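Local coordinates for Mgp-operon protein 3 (Mycoplasma pneumoniae, PDB 6RJ1) that probably takes part in host-cell adhesion as an immunodominant surface protein of a human pathogen, at residues V64-T69 against N80-D85; A112-I117 against K131-L136; A135-K140 against G488-W493; L476-V481 against K705-N710. All blocks are in the same frame, centred on the assembly; numbering follows the deposited sequence.

Interaction 1. Residues V64-T69 against N80-D85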
loop_
_atom_site.group_PDB
_atom_site.type_symbol
_atom_site.label_atom_id
_atom_site.label_comp_id
_atom_site.label_asym_id
_atom_site.label_seq_id
_atom_site.Cartn_x
_atom_site.Cartn_y
_atom_site.Cartn_z
ATOM N N VAL A 64 7.743 -20.027 5.323
ATOM C CA VAL A 64 6.425 -20.148 5.951
ATOM C C VAL A 64 5.559 -21.172 5.209
ATOM O O VAL A 64 5.623 -21.266 3.983
ATOM C CB VAL A 64 5.721 -18.766 6.144
ATOM C CG1 VAL A 64 4.384 -18.904 6.861
ATOM C CG2 VAL A 64 6.615 -17.786 6.902
ATOM N N LYS A 65 4.785 -21.970 5.971
ATOM C CA LYS A 65 3.847 -22.938 5.418
ATOM C C LYS A 65 2.432 -22.710 5.964
ATOM O O LYS A 65 2.255 -22.289 7.111
ATOM C CB LYS A 65 4.324 -24.400 5.592
ATOM C CG LYS A 65 4.247 -24.983 7.007
ATOM C CD LYS A 65 4.520 -26.483 7.046
ATOM C CE LYS A 65 4.528 -27.074 8.446
ATOM N NZ LYS A 65 5.650 -26.557 9.288
ATOM N N PHE A 66 1.440 -22.960 5.117
ATOM C CA PHE A 66 0.029 -22.888 5.469
ATOM C C PHE A 66 -0.553 -24.296 5.320
ATOM O O PHE A 66 -0.417 -24.915 4.261
ATOM C CB PHE A 66 -0.717 -21.852 4.602
ATOM C CG PHE A 66 -2.225 -21.860 4.728
ATOM C CD1 PHE A 66 -2.844 -21.466 5.907
ATOM C CD2 PHE A 66 -3.026 -22.232 3.656
ATOM C CE1 PHE A 66 -4.237 -21.462 6.018
ATOM C CE2 PHE A 66 -4.421 -22.227 3.769
ATOM C CZ PHE A 66 -5.016 -21.844 4.949
ATOM N N GLN A 67 -1.135 -24.824 6.397
ATOM C CA GLN A 67 -1.724 -26.157 6.353
ATOM C C GLN A 67 -3.151 -26.085 5.824
ATOM O O GLN A 67 -4.050 -25.620 6.522
ATOM C CB GLN A 67 -1.652 -26.861 7.714
ATOM C CG GLN A 67 -0.886 -28.196 7.703
ATOM C CD GLN A 67 -1.422 -29.270 6.768
ATOM O OE1 GLN A 67 -0.650 -29.974 6.105
ATOM N NE2 GLN A 67 -2.741 -29.443 6.697
ATOM N N ASP A 68 -3.331 -26.489 4.560
ATOM C CA ASP A 68 -4.618 -26.513 3.873
ATOM C C ASP A 68 -4.948 -27.942 3.491
ATOM O O ASP A 68 -4.123 -28.627 2.881
ATOM C CB ASP A 68 -4.621 -25.589 2.640
ATOM C CG ASP A 68 -3.650 -25.956 1.528
ATOM O OD1 ASP A 68 -2.490 -26.324 1.841
ATOM O OD2 ASP A 68 -4.045 -25.873 0.348
ATOM N N THR A 69 -6.131 -28.399 3.936
ATOM C CA THR A 69 -6.806 -29.704 3.788
ATOM C C THR A 69 -7.747 -29.812 4.980
ATOM O O THR A 69 -8.958 -29.977 4.808
ATOM C CB THR A 69 -5.856 -30.947 3.786
ATOM O OG1 THR A 69 -4.715 -30.724 4.620
ATOM C CG2 THR A 69 -5.444 -31.387 2.384
ATOM N N ASN A 80 -2.168 -23.651 15.083
ATOM C CA ASN A 80 -2.123 -22.613 14.056
ATOM C C ASN A 80 -1.813 -23.239 12.694
ATOM O O ASN A 80 -0.881 -24.040 12.585
ATOM C CB ASN A 80 -1.084 -21.536 14.417
ATOM C CG ASN A 80 -1.201 -20.220 13.670
ATOM O OD1 ASN A 80 -1.938 -20.063 12.689
ATOM N ND2 ASN A 80 -0.456 -19.231 14.123
ATOM N N ALA A 81 -2.615 -22.888 11.669
ATOM C CA ALA A 81 -2.468 -23.373 10.294
ATOM C C ALA A 81 -1.208 -22.799 9.673
ATOM O O ALA A 81 -0.622 -23.399 8.772
ATOM C CB ALA A 81 -3.679 -22.977 9.474
ATOM N N LEU A 82 -0.793 -21.633 10.189
ATOM C CA LEU A 82 0.398 -20.876 9.828
ATOM C C LEU A 82 1.544 -21.293 10.753
ATOM O O LEU A 82 1.376 -21.333 11.974
ATOM C CB LEU A 82 0.089 -19.374 9.984
ATOM C CG LEU A 82 0.027 -18.502 8.725
ATOM C CD1 LEU A 82 -0.634 -19.212 7.565
ATOM C CD2 LEU A 82 -0.691 -17.204 9.004
ATOM N N SER A 83 2.690 -21.654 10.162
ATOM C CA SER A 83 3.895 -22.051 10.898
ATOM C C SER A 83 5.145 -21.829 10.063
ATOM O O SER A 83 5.059 -21.698 8.838
ATOM C CB SER A 83 3.819 -23.508 11.336
ATOM O OG SER A 83 3.742 -24.368 10.212
ATOM N N PHE A 84 6.308 -21.793 10.724
ATOM C CA PHE A 84 7.575 -21.647 10.032
ATOM C C PHE A 84 8.051 -23.031 9.583
ATOM O O PHE A 84 8.012 -23.982 10.368
ATOM C CB PHE A 84 8.622 -20.959 10.922
ATOM C CG PHE A 84 8.372 -19.502 11.250
ATOM C CD1 PHE A 84 8.496 -18.516 10.272
ATOM C CD2 PHE A 84 8.071 -19.108 12.547
ATOM C CE1 PHE A 84 8.278 -17.173 10.580
ATOM C CE2 PHE A 84 7.864 -17.758 12.855
ATOM C CZ PHE A 84 7.962 -16.801 11.868
ATOM N N ASP A 85 8.446 -23.148 8.304
ATOM C CA ASP A 85 8.945 -24.380 7.705
ATOM C C ASP A 85 10.465 -24.484 7.888
ATOM O O ASP A 85 11.233 -24.128 6.987
ATOM C CB ASP A 85 8.543 -24.482 6.220
ATOM C CG ASP A 85 8.447 -25.913 5.713
ATOM O OD1 ASP A 85 9.488 -26.619 5.702
ATOM O OD2 ASP A 85 7.328 -26.338 5.356
#

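Interaction 2. Residues A112-I117 against K131-L136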
loop_
_atom_site.group_PDB
_atom_site.type_symbol
_atom_site.label_atom_id
_atom_site.label_comp_id
_atom_site.label_asym_id
_atom_site.label_seq_id
_atom_site.Cartn_x
_atom_site.Cartn_y
_atom_site.Cartn_z
ATOM N N ALA A 112 12.962 -16.304 11.817
ATOM C CA ALA A 112 11.899 -15.322 12.018
ATOM C C ALA A 112 12.490 -13.923 12.170
ATOM O O ALA A 112 13.644 -13.774 12.576
ATOM C CB ALA A 112 11.102 -15.671 13.263
ATOM N N SER A 113 11.698 -12.899 11.861
ATOM C CA SER A 113 12.122 -11.518 12.022
ATOM C C SER A 113 12.165 -11.126 13.501
ATOM O O SER A 113 11.405 -11.657 14.317
ATOM C CB SER A 113 11.197 -10.593 11.255
ATOM O OG SER A 113 11.212 -10.921 9.875
ATOM N N TYR A 114 13.076 -10.217 13.848
ATOM C CA TYR A 114 13.224 -9.761 15.225
ATOM C C TYR A 114 13.243 -8.261 15.345
ATOM O O TYR A 114 13.680 -7.556 14.433
ATOM C CB TYR A 114 14.519 -10.310 15.855
ATOM C CG TYR A 114 14.454 -11.768 16.229
ATOM C CD1 TYR A 114 13.946 -12.172 17.463
ATOM C CD2 TYR A 114 14.924 -12.751 15.362
ATOM C CE1 TYR A 114 13.885 -13.519 17.813
ATOM C CE2 TYR A 114 14.863 -14.101 15.698
ATOM C CZ TYR A 114 14.343 -14.483 16.925
ATOM O OH TYR A 114 14.281 -15.820 17.248
ATOM N N VAL A 115 12.774 -7.787 16.502
ATOM C CA VAL A 115 12.854 -6.403 16.932
ATOM C C VAL A 115 13.951 -6.481 17.989
ATOM O O VAL A 115 13.828 -7.268 18.938
ATOM C CB VAL A 115 11.522 -5.833 17.487
ATOM C CG1 VAL A 115 11.755 -4.543 18.266
ATOM C CG2 VAL A 115 10.523 -5.602 16.366
ATOM N N LEU A 116 15.052 -5.746 17.779
ATOM C CA LEU A 116 16.197 -5.756 18.689
ATOM C C LEU A 116 16.222 -4.497 19.529
ATOM O O LEU A 116 16.013 -3.403 19.002
ATOM C CB LEU A 116 17.525 -5.903 17.926
ATOM C CG LEU A 116 17.555 -6.856 16.740
ATOM C CD1 LEU A 116 18.803 -6.672 15.956
ATOM C CD2 LEU A 116 17.440 -8.294 17.174
ATOM N N ILE A 117 16.487 -4.654 20.832
ATOM C CA ILE A 117 16.565 -3.554 21.785
ATOM C C ILE A 117 18.012 -3.425 22.256
ATOM O O ILE A 117 18.633 -4.413 22.671
ATOM C CB ILE A 117 15.578 -3.751 22.975
ATOM C CG1 ILE A 117 14.131 -4.087 22.504
ATOM C CG2 ILE A 117 15.597 -2.567 23.954
ATOM C CD1 ILE A 117 13.365 -3.030 21.617
ATOM N N LYS A 131 15.847 -9.363 22.298
ATOM C CA LYS A 131 15.183 -9.516 21.000
ATOM C C LYS A 131 13.766 -10.059 21.168
ATOM O O LYS A 131 13.534 -10.935 22.005
ATOM C CB LYS A 131 16.020 -10.332 19.989
ATOM C CG LYS A 131 16.371 -11.767 20.384
ATOM C CD LYS A 131 17.148 -12.464 19.268
ATOM C CE LYS A 131 17.186 -13.968 19.408
ATOM N NZ LYS A 131 18.263 -14.420 20.328
ATOM N N ILE A 132 12.813 -9.492 20.416
ATOM C CA ILE A 132 11.403 -9.891 20.443
ATOM C C ILE A 132 11.072 -10.513 19.085
ATOM O O ILE A 132 11.183 -9.845 18.049
ATOM C CB ILE A 132 10.444 -8.709 20.820
ATOM C CG1 ILE A 132 10.846 -8.035 22.155
ATOM C CG2 ILE A 132 8.973 -9.150 20.852
ATOM C CD1 ILE A 132 11.416 -6.672 22.012
ATOM N N LYS A 133 10.695 -11.797 19.097
ATOM C CA LYS A 133 10.341 -12.551 17.899
ATOM C C LYS A 133 9.001 -12.081 17.344
ATOM O O LYS A 133 8.060 -11.827 18.097
ATOM C CB LYS A 133 10.284 -14.041 18.238
ATOM C CG LYS A 133 10.516 -14.975 17.071
ATOM C CD LYS A 133 10.608 -16.370 17.625
ATOM C CE LYS A 133 10.863 -17.416 16.586
ATOM N NZ LYS A 133 9.595 -17.906 15.991
ATOM N N LEU A 134 8.917 -11.955 16.021
ATOM C CA LEU A 134 7.688 -11.533 15.364
ATOM C C LEU A 134 7.002 -12.782 14.855
ATOM O O LEU A 134 7.248 -13.236 13.741
ATOM C CB LEU A 134 7.967 -10.520 14.244
ATOM C CG LEU A 134 8.668 -9.218 14.648
ATOM C CD1 LEU A 134 8.951 -8.377 13.437
ATOM C CD2 LEU A 134 7.858 -8.428 15.686
ATOM N N ALA A 135 6.197 -13.384 15.723
ATOM C CA ALA A 135 5.472 -14.608 15.434
ATOM C C ALA A 135 4.353 -14.408 14.414
ATOM O O ALA A 135 3.725 -13.346 14.367
ATOM C CB ALA A 135 4.914 -15.185 16.717
ATOM N N LEU A 136 4.117 -15.446 13.590
ATOM C CA LEU A 136 3.075 -15.518 12.576
ATOM C C LEU A 136 1.696 -15.209 13.215
ATOM O O LEU A 136 1.477 -15.587 14.376
ATOM C CB LEU A 136 3.029 -16.962 12.033
ATOM C CG LEU A 136 3.647 -17.324 10.669
ATOM C CD1 LEU A 136 3.835 -16.152 9.750
ATOM C CD2 LEU A 136 4.854 -18.180 10.822
#

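Interaction 3. Residues A135-K140 against G488-W493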
loop_
_atom_site.group_PDB
_atom_site.type_symbol
_atom_site.label_atom_id
_atom_site.label_comp_id
_atom_site.label_asym_id
_atom_site.label_seq_id
_atom_site.Cartn_x
_atom_site.Cartn_y
_atom_site.Cartn_z
ATOM N N ALA A 135 6.197 -13.384 15.723
ATOM C CA ALA A 135 5.472 -14.608 15.434
ATOM C C ALA A 135 4.353 -14.408 14.414
ATOM O O ALA A 135 3.725 -13.346 14.367
ATOM C CB ALA A 135 4.914 -15.185 16.717
ATOM N N LEU A 136 4.117 -15.446 13.590
ATOM C CA LEU A 136 3.075 -15.518 12.576
ATOM C C LEU A 136 1.696 -15.209 13.215
ATOM O O LEU A 136 1.477 -15.587 14.376
ATOM C CB LEU A 136 3.029 -16.962 12.033
ATOM C CG LEU A 136 3.647 -17.324 10.669
ATOM C CD1 LEU A 136 3.835 -16.152 9.750
ATOM C CD2 LEU A 136 4.854 -18.180 10.822
ATOM N N PRO A 137 0.733 -14.581 12.484
ATOM C CA PRO A 137 -0.599 -14.360 13.079
ATOM C C PRO A 137 -1.303 -15.693 13.354
ATOM O O PRO A 137 -0.883 -16.720 12.809
ATOM C CB PRO A 137 -1.328 -13.536 12.020
ATOM C CG PRO A 137 -0.651 -13.870 10.751
ATOM C CD PRO A 137 0.786 -14.093 11.091
ATOM N N TYR A 138 -2.341 -15.695 14.211
ATOM C CA TYR A 138 -3.034 -16.941 14.506
ATOM C C TYR A 138 -4.257 -17.184 13.613
ATOM O O TYR A 138 -5.080 -16.293 13.409
ATOM C CB TYR A 138 -3.391 -17.055 15.996
ATOM C CG TYR A 138 -4.029 -18.377 16.372
ATOM C CD1 TYR A 138 -3.252 -19.472 16.742
ATOM C CD2 TYR A 138 -5.410 -18.537 16.355
ATOM C CE1 TYR A 138 -3.837 -20.695 17.078
ATOM C CE2 TYR A 138 -6.001 -19.764 16.652
ATOM C CZ TYR A 138 -5.213 -20.835 17.030
ATOM O OH TYR A 138 -5.811 -22.027 17.352
ATOM N N VAL A 139 -4.368 -18.422 13.110
ATOM C CA VAL A 139 -5.486 -18.924 12.313
ATOM C C VAL A 139 -5.638 -20.420 12.609
ATOM O O VAL A 139 -4.721 -21.201 12.356
ATOM C CB VAL A 139 -5.458 -18.540 10.807
ATOM C CG1 VAL A 139 -4.229 -19.085 10.082
ATOM C CG2 VAL A 139 -6.745 -18.957 10.108
ATOM N N LYS A 140 -6.759 -20.790 13.241
ATOM C CA LYS A 140 -7.017 -22.153 13.700
ATOM C C LYS A 140 -7.333 -23.109 12.554
ATOM O O LYS A 140 -8.217 -22.828 11.743
ATOM C CB LYS A 140 -8.107 -22.148 14.798
ATOM C CG LYS A 140 -8.649 -23.510 15.244
ATOM C CD LYS A 140 -10.162 -23.592 14.977
ATOM C CE LYS A 140 -10.812 -24.879 15.427
ATOM N NZ LYS A 140 -11.014 -24.918 16.900
ATOM N N GLY A 488 5.745 -12.261 19.898
ATOM C CA GLY A 488 4.409 -11.711 19.736
ATOM C C GLY A 488 3.826 -12.023 18.381
ATOM O O GLY A 488 4.496 -11.831 17.365
ATOM N N LYS A 489 2.581 -12.526 18.363
ATOM C CA LYS A 489 1.840 -12.860 17.141
ATOM C C LYS A 489 1.341 -11.577 16.505
ATOM O O LYS A 489 1.121 -10.581 17.211
ATOM C CB LYS A 489 0.640 -13.768 17.446
ATOM C CG LYS A 489 0.998 -15.187 17.852
ATOM C CD LYS A 489 -0.203 -15.896 18.448
ATOM C CE LYS A 489 0.170 -17.272 18.927
ATOM N NZ LYS A 489 -1.018 -18.055 19.338
ATOM N N ALA A 490 1.167 -11.596 15.171
ATOM C CA ALA A 490 0.660 -10.457 14.423
ATOM C C ALA A 490 -0.861 -10.377 14.538
ATOM O O ALA A 490 -1.532 -11.379 14.840
ATOM C CB ALA A 490 1.060 -10.586 12.963
ATOM N N THR A 491 -1.403 -9.179 14.295
ATOM C CA THR A 491 -2.839 -8.898 14.261
ATOM C C THR A 491 -3.224 -8.844 12.788
ATOM O O THR A 491 -2.537 -8.193 12.005
ATOM C CB THR A 491 -3.156 -7.554 14.945
ATOM O OG1 THR A 491 -2.488 -7.483 16.204
ATOM C CG2 THR A 491 -4.658 -7.315 15.118
ATOM N N TRP A 492 -4.321 -9.519 12.414
ATOM C CA TRP A 492 -4.827 -9.523 11.041
ATOM C C TRP A 492 -5.448 -8.175 10.705
ATOM O O TRP A 492 -6.195 -7.637 11.525
ATOM C CB TRP A 492 -5.901 -10.604 10.882
ATOM C CG TRP A 492 -5.381 -12.001 10.972
ATOM C CD1 TRP A 492 -5.416 -12.822 12.059
ATOM C CD2 TRP A 492 -4.779 -12.754 9.915
ATOM N NE1 TRP A 492 -4.865 -14.042 11.746
ATOM C CE2 TRP A 492 -4.458 -14.026 10.436
ATOM C CE3 TRP A 492 -4.481 -12.480 8.570
ATOM C CZ2 TRP A 492 -3.860 -15.024 9.660
ATOM C CZ3 TRP A 492 -3.873 -13.463 7.807
ATOM C CH2 TRP A 492 -3.574 -14.719 8.350
ATOM N N TRP A 493 -5.185 -7.651 9.491
ATOM C CA TRP A 493 -5.820 -6.412 9.036
ATOM C C TRP A 493 -7.333 -6.627 8.831
ATOM O O TRP A 493 -8.123 -5.721 9.112
ATOM C CB TRP A 493 -5.174 -5.881 7.755
ATOM C CG TRP A 493 -3.958 -5.034 7.987
ATOM C CD1 TRP A 493 -2.699 -5.265 7.519
ATOM C CD2 TRP A 493 -3.892 -3.810 8.737
ATOM N NE1 TRP A 493 -1.852 -4.262 7.920
ATOM C CE2 TRP A 493 -2.557 -3.352 8.668
ATOM C CE3 TRP A 493 -4.840 -3.043 9.449
ATOM C CZ2 TRP A 493 -2.135 -2.179 9.310
ATOM C CZ3 TRP A 493 -4.426 -1.873 10.068
ATOM C CH2 TRP A 493 -3.087 -1.457 10.010
#

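Interaction 4. Residues L476-V481 against K705-N710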
loop_
_atom_site.group_PDB
_atom_site.type_symbol
_atom_site.label_atom_id
_atom_site.label_comp_id
_atom_site.label_asym_id
_atom_site.label_seq_id
_atom_site.Cartn_x
_atom_site.Cartn_y
_atom_site.Cartn_z
ATOM N N LEU A 476 -1.014 -8.319 4.984
ATOM C CA LEU A 476 -2.249 -8.817 5.566
ATOM C C LEU A 476 -2.297 -8.743 7.090
ATOM O O LEU A 476 -3.354 -8.975 7.692
ATOM C CB LEU A 476 -2.498 -10.256 5.071
ATOM C CG LEU A 476 -3.239 -10.424 3.731
ATOM C CD1 LEU A 476 -2.396 -9.951 2.532
ATOM C CD2 LEU A 476 -3.604 -11.862 3.507
ATOM N N TRP A 477 -1.164 -8.417 7.720
ATOM C CA TRP A 477 -1.068 -8.350 9.179
ATOM C C TRP A 477 -0.055 -7.312 9.663
ATOM O O TRP A 477 0.708 -6.764 8.861
ATOM C CB TRP A 477 -0.762 -9.745 9.756
ATOM C CG TRP A 477 0.450 -10.381 9.146
ATOM C CD1 TRP A 477 1.756 -10.090 9.421
ATOM C CD2 TRP A 477 0.465 -11.401 8.137
ATOM N NE1 TRP A 477 2.586 -10.885 8.664
ATOM C CE2 TRP A 477 1.821 -11.691 7.856
ATOM C CE3 TRP A 477 -0.534 -12.119 7.460
ATOM C CZ2 TRP A 477 2.199 -12.656 6.917
ATOM C CZ3 TRP A 477 -0.158 -13.070 6.522
ATOM C CH2 TRP A 477 1.194 -13.325 6.255
ATOM N N TYR A 478 -0.055 -7.038 10.977
ATOM C CA TYR A 478 0.846 -6.073 11.617
ATOM C C TYR A 478 1.110 -6.488 13.058
ATOM O O TYR A 478 0.319 -7.225 13.633
ATOM C CB TYR A 478 0.259 -4.650 11.555
ATOM C CG TYR A 478 -1.046 -4.488 12.309
ATOM C CD1 TYR A 478 -2.256 -4.884 11.742
ATOM C CD2 TYR A 478 -1.073 -3.921 13.582
ATOM C CE1 TYR A 478 -3.456 -4.735 12.428
ATOM C CE2 TYR A 478 -2.270 -3.766 14.277
ATOM C CZ TYR A 478 -3.462 -4.168 13.692
ATOM O OH TYR A 478 -4.646 -4.010 14.367
ATOM N N TRP A 479 2.199 -6.006 13.645
ATOM C CA TRP A 479 2.552 -6.358 15.015
ATOM C C TRP A 479 2.379 -5.234 16.010
ATOM O O TRP A 479 2.595 -4.078 15.676
ATOM C CB TRP A 479 4.002 -6.849 15.079
ATOM C CG TRP A 479 4.161 -8.277 14.684
ATOM C CD1 TRP A 479 4.098 -9.365 15.502
ATOM C CD2 TRP A 479 4.405 -8.779 13.363
ATOM N NE1 TRP A 479 4.282 -10.518 14.772
ATOM C CE2 TRP A 479 4.498 -10.186 13.458
ATOM C CE3 TRP A 479 4.560 -8.174 12.104
ATOM C CZ2 TRP A 479 4.734 -10.996 12.344
ATOM C CZ3 TRP A 479 4.797 -8.980 11.002
ATOM C CH2 TRP A 479 4.881 -10.372 11.126
ATOM N N VAL A 480 1.983 -5.593 17.229
ATOM C CA VAL A 480 1.910 -4.759 18.424
ATOM C C VAL A 480 2.495 -5.699 19.500
ATOM O O VAL A 480 1.830 -6.651 19.938
ATOM C CB VAL A 480 0.507 -4.207 18.807
ATOM C CG1 VAL A 480 0.574 -3.451 20.136
ATOM C CG2 VAL A 480 -0.059 -3.309 17.718
ATOM N N VAL A 481 3.775 -5.502 19.821
ATOM C CA VAL A 481 4.491 -6.359 20.769
ATOM C C VAL A 481 4.993 -5.574 21.967
ATOM O O VAL A 481 5.257 -4.378 21.861
ATOM C CB VAL A 481 5.636 -7.181 20.094
ATOM C CG1 VAL A 481 5.084 -8.224 19.137
ATOM C CG2 VAL A 481 6.636 -6.279 19.378
ATOM N N LYS A 705 -3.480 -1.690 22.378
ATOM C CA LYS A 705 -3.586 -2.785 23.348
ATOM C C LYS A 705 -4.631 -3.801 22.906
ATOM O O LYS A 705 -4.434 -4.993 23.135
ATOM C CB LYS A 705 -3.916 -2.252 24.738
ATOM C CG LYS A 705 -3.549 -3.206 25.867
ATOM C CD LYS A 705 -3.884 -2.593 27.197
ATOM C CE LYS A 705 -3.698 -3.587 28.320
ATOM N NZ LYS A 705 -3.712 -2.940 29.667
ATOM N N SER A 706 -5.723 -3.336 22.249
ATOM C CA SER A 706 -6.778 -4.194 21.725
ATOM C C SER A 706 -6.249 -5.056 20.591
ATOM O O SER A 706 -6.624 -6.221 20.502
ATOM C CB SER A 706 -7.964 -3.363 21.256
ATOM O OG SER A 706 -8.570 -2.735 22.372
ATOM N N ALA A 707 -5.348 -4.495 19.756
ATOM C CA ALA A 707 -4.718 -5.195 18.641
ATOM C C ALA A 707 -3.767 -6.281 19.153
ATOM O O ALA A 707 -3.721 -7.362 18.563
ATOM C CB ALA A 707 -3.981 -4.212 17.748
ATOM N N ARG A 708 -3.049 -6.015 20.268
ATOM C CA ARG A 708 -2.139 -6.981 20.892
ATOM C C ARG A 708 -2.950 -8.123 21.509
ATOM O O ARG A 708 -2.598 -9.288 21.325
ATOM C CB ARG A 708 -1.223 -6.302 21.934
ATOM C CG ARG A 708 -0.492 -7.275 22.858
ATOM C CD ARG A 708 0.943 -6.906 23.123
ATOM N NE ARG A 708 1.073 -5.888 24.161
ATOM C CZ ARG A 708 1.846 -6.011 25.232
ATOM N NH1 ARG A 708 2.553 -7.118 25.426
ATOM N NH2 ARG A 708 1.918 -5.029 26.121
ATOM N N GLU A 709 -4.048 -7.779 22.219
ATOM C CA GLU A 709 -4.951 -8.731 22.866
ATOM C C GLU A 709 -5.644 -9.612 21.831
ATOM O O GLU A 709 -5.706 -10.828 22.020
ATOM C CB GLU A 709 -5.967 -8.005 23.763
ATOM C CG GLU A 709 -5.374 -7.545 25.089
ATOM C CD GLU A 709 -6.202 -6.598 25.945
ATOM O OE1 GLU A 709 -7.312 -6.202 25.518
ATOM O OE2 GLU A 709 -5.728 -6.247 27.053
ATOM N N ASN A 710 -6.115 -9.011 20.720
ATOM C CA ASN A 710 -6.753 -9.714 19.599
ATOM C C ASN A 710 -5.779 -10.706 18.942
ATOM O O ASN A 710 -6.209 -11.775 18.514
ATOM C CB ASN A 710 -7.283 -8.710 18.577
ATOM C CG ASN A 710 -7.901 -9.302 17.342
ATOM O OD1 ASN A 710 -9.075 -9.652 17.306
ATOM N ND2 ASN A 710 -7.143 -9.376 16.284
#

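Interaction 1. Residues V64-T69 against N80-D85
Lys65 and Ser83 form the central hydrogen-bonded pair of a small two-stranded antiparallel sheet, with Val64–Phe84 and Phe66–Leu82 as the non-hydrogen-bonded pairs before and after it. Lys65 N gives a nearly straight bond to Ser83 O (2.9 Å), and Ser83 N answers to Lys65 O at 3.1 Å. Just past the strands, Gln67 N reaches Ala81 O at 2.8 Å.

The two faces differ in chemistry. On one, the CD1 methyl of Leu82 rests 3.6 Å from Phe66 CD1, and from just before the strand Ala81 CB meets the same ring near CE1. Further along, Val64 CG2 lies 3.9 Å from Phe84 CD1; this branch stands beside the backbone N, with CG1 anti to that N (chi1 -177°). Helix 446-454 packs against Val64 and Leu82, whereas helix 157-163 packs on Phe66. On the other face the Lys65 chain runs out straight and bends only at its last torsion, which brings NZ to Ser83 OG at 3.0 Å. Asp85 OD2 lies against its aliphatic part, 3.3 Å from Lys65 CD. The same oxygen stays 4.3 Å from Lys65 NZ, a loose attraction at most, while OD1 accepts from Glu88 N. An antiparallel ribbon leading into an N-capped helix, 86-93, is the motif these residues build.

Interaction 2. Residues A112-I117 against K131-L136
The Tyr114 ring lies between two lysine chains of the neighbouring strand. Lys131 passes over one ring face, its CD 3.9 Å from the ring centroid in a CH-pi contact, and NZ is too distant for more than a weak cation-pi attraction. Lys133 approaches obliquely: its CB is 3.7 Å from Tyr114 CE1, and farther along CD runs beside the hydroxyl. With CG anti to the backbone N (chi1 -155°), the Lys133 chain extends past the ring to Ala112 CB, and its NZ ends in a salt bridge with Asp110. These residues belong to the antiparallel beta hairpin of strands 114-121 and 125-135. Val115 and Ile132 form its hydrogen-bonded pair here, with Val115 N to Ile132 O at 3.0 Å and Ile132 N to Val115 O at 2.9 Å; Leu134 N adds a bond to Ser113 O. On the face opposite Tyr114, Val115 CG2 meets Leu134 CD2 at 3.9 Å, and Ile117 CG1 meets Ile132 CD1. Strand 52-59 supports this apolar side through Val54 and Leu56.

Interaction 3. Residues A135-K140 against G488-W493
Ala135 O draws in several groups at once: Ala490 N reaches it at 3.2 Å in a bent, weak bond, Lys489 CA adds a CA-H...O contact, and Trp479 NE1 from the adjoining strand donates a further hydrogen bond. Ala135 N makes another weak, bent bond to Gly488 O, so the backbone link here is loose. A firmer one lies beyond it, where Trp492 NE1 donates to Tyr138 O at 2.8 Å and 165°. The acceptor lies near the indole plane, although NE1 itself stands above the plane of the carbonyl. Pro137 places its CB over one face of the indole, 3.8 Å from the centroid of the five-membered ring. Val139 CB comes obliquely to Trp492 CZ2 at 4.0 Å. Alongside, the extended Lys489 chain runs in the same direction as Tyr138. The N-H bond and the Pro137 contact over one face together restrict how the indole can turn, and they tie the loop after strand 125-135 to strand 487-492.

Interaction 4. Residues L476-V481 against K705-N710
Tyr478 is the first residue of strand 477-481 to touch helix 705-710, with the far end of its ring. CG sits between the backbone N and the carbonyl carbon (chi1 63°), and the ring extends from there toward the helix. Ala707 CB lies 3.5 Å from Tyr478 OH and 3.9 Å from Tyr478 CE2, meeting the ring obliquely. The hydroxyl finds its polar partner in Thr496 OG1.

Two residues on, Val480 points at the helix and divides its two methyls between successive helix residues. CG2 packs on Ala707 CB at 4.0 Å, whereas CG1, anti to the backbone N, packs on Arg708 CB at 3.8 Å. The Arg708 side chain runs across that of Val480; the bend at its second torsion (chi2 139°) lays Arg708 CD 3.3 Å from Val480 O, and the third turns the guanidinium end beyond it. Val481 is looser, its CA 4.3 Å from Arg708 CD. This is plain helix-on-sheet packing without a hydrogen bond between the segments: helix 701-712 lies across a strand of the mixed sheet, and the small Ala707 lets it come close.

The axes of 477-481 and 705-710 lie 103° apart and approach to 7.7 Å. Around them, Tyr478 also meets Trp493 and Trp725, strand 464-468 flanks the strand and offers Gln464 as a weak partner to Arg708 NE, and helix 446-454 packs against Trp477 and Trp479.

Three of the contacts meet on one mixed sheet, in which strands 125-135, 487-492 and 477-482 are consecutive neighbours. Interactions 2 and 3 share Ala135 and Leu136 and are joined further by Lys133 O to Gly488 N at 3.0 Å. Interactions 3 and 4, with centres about 8 Å apart, are linked by Thr491 OG1 and Ala707 O at 2.7 Å, which ties the helix to the strand beside the one it packs on. Interaction 1 is a separate small sheet joined to the loop of interaction 3, where Ala81 N lies 2.8 Å from Val139 O. Its Phe84 also packs on interaction 2, with CZ 3.6 Å from Ala112 CB.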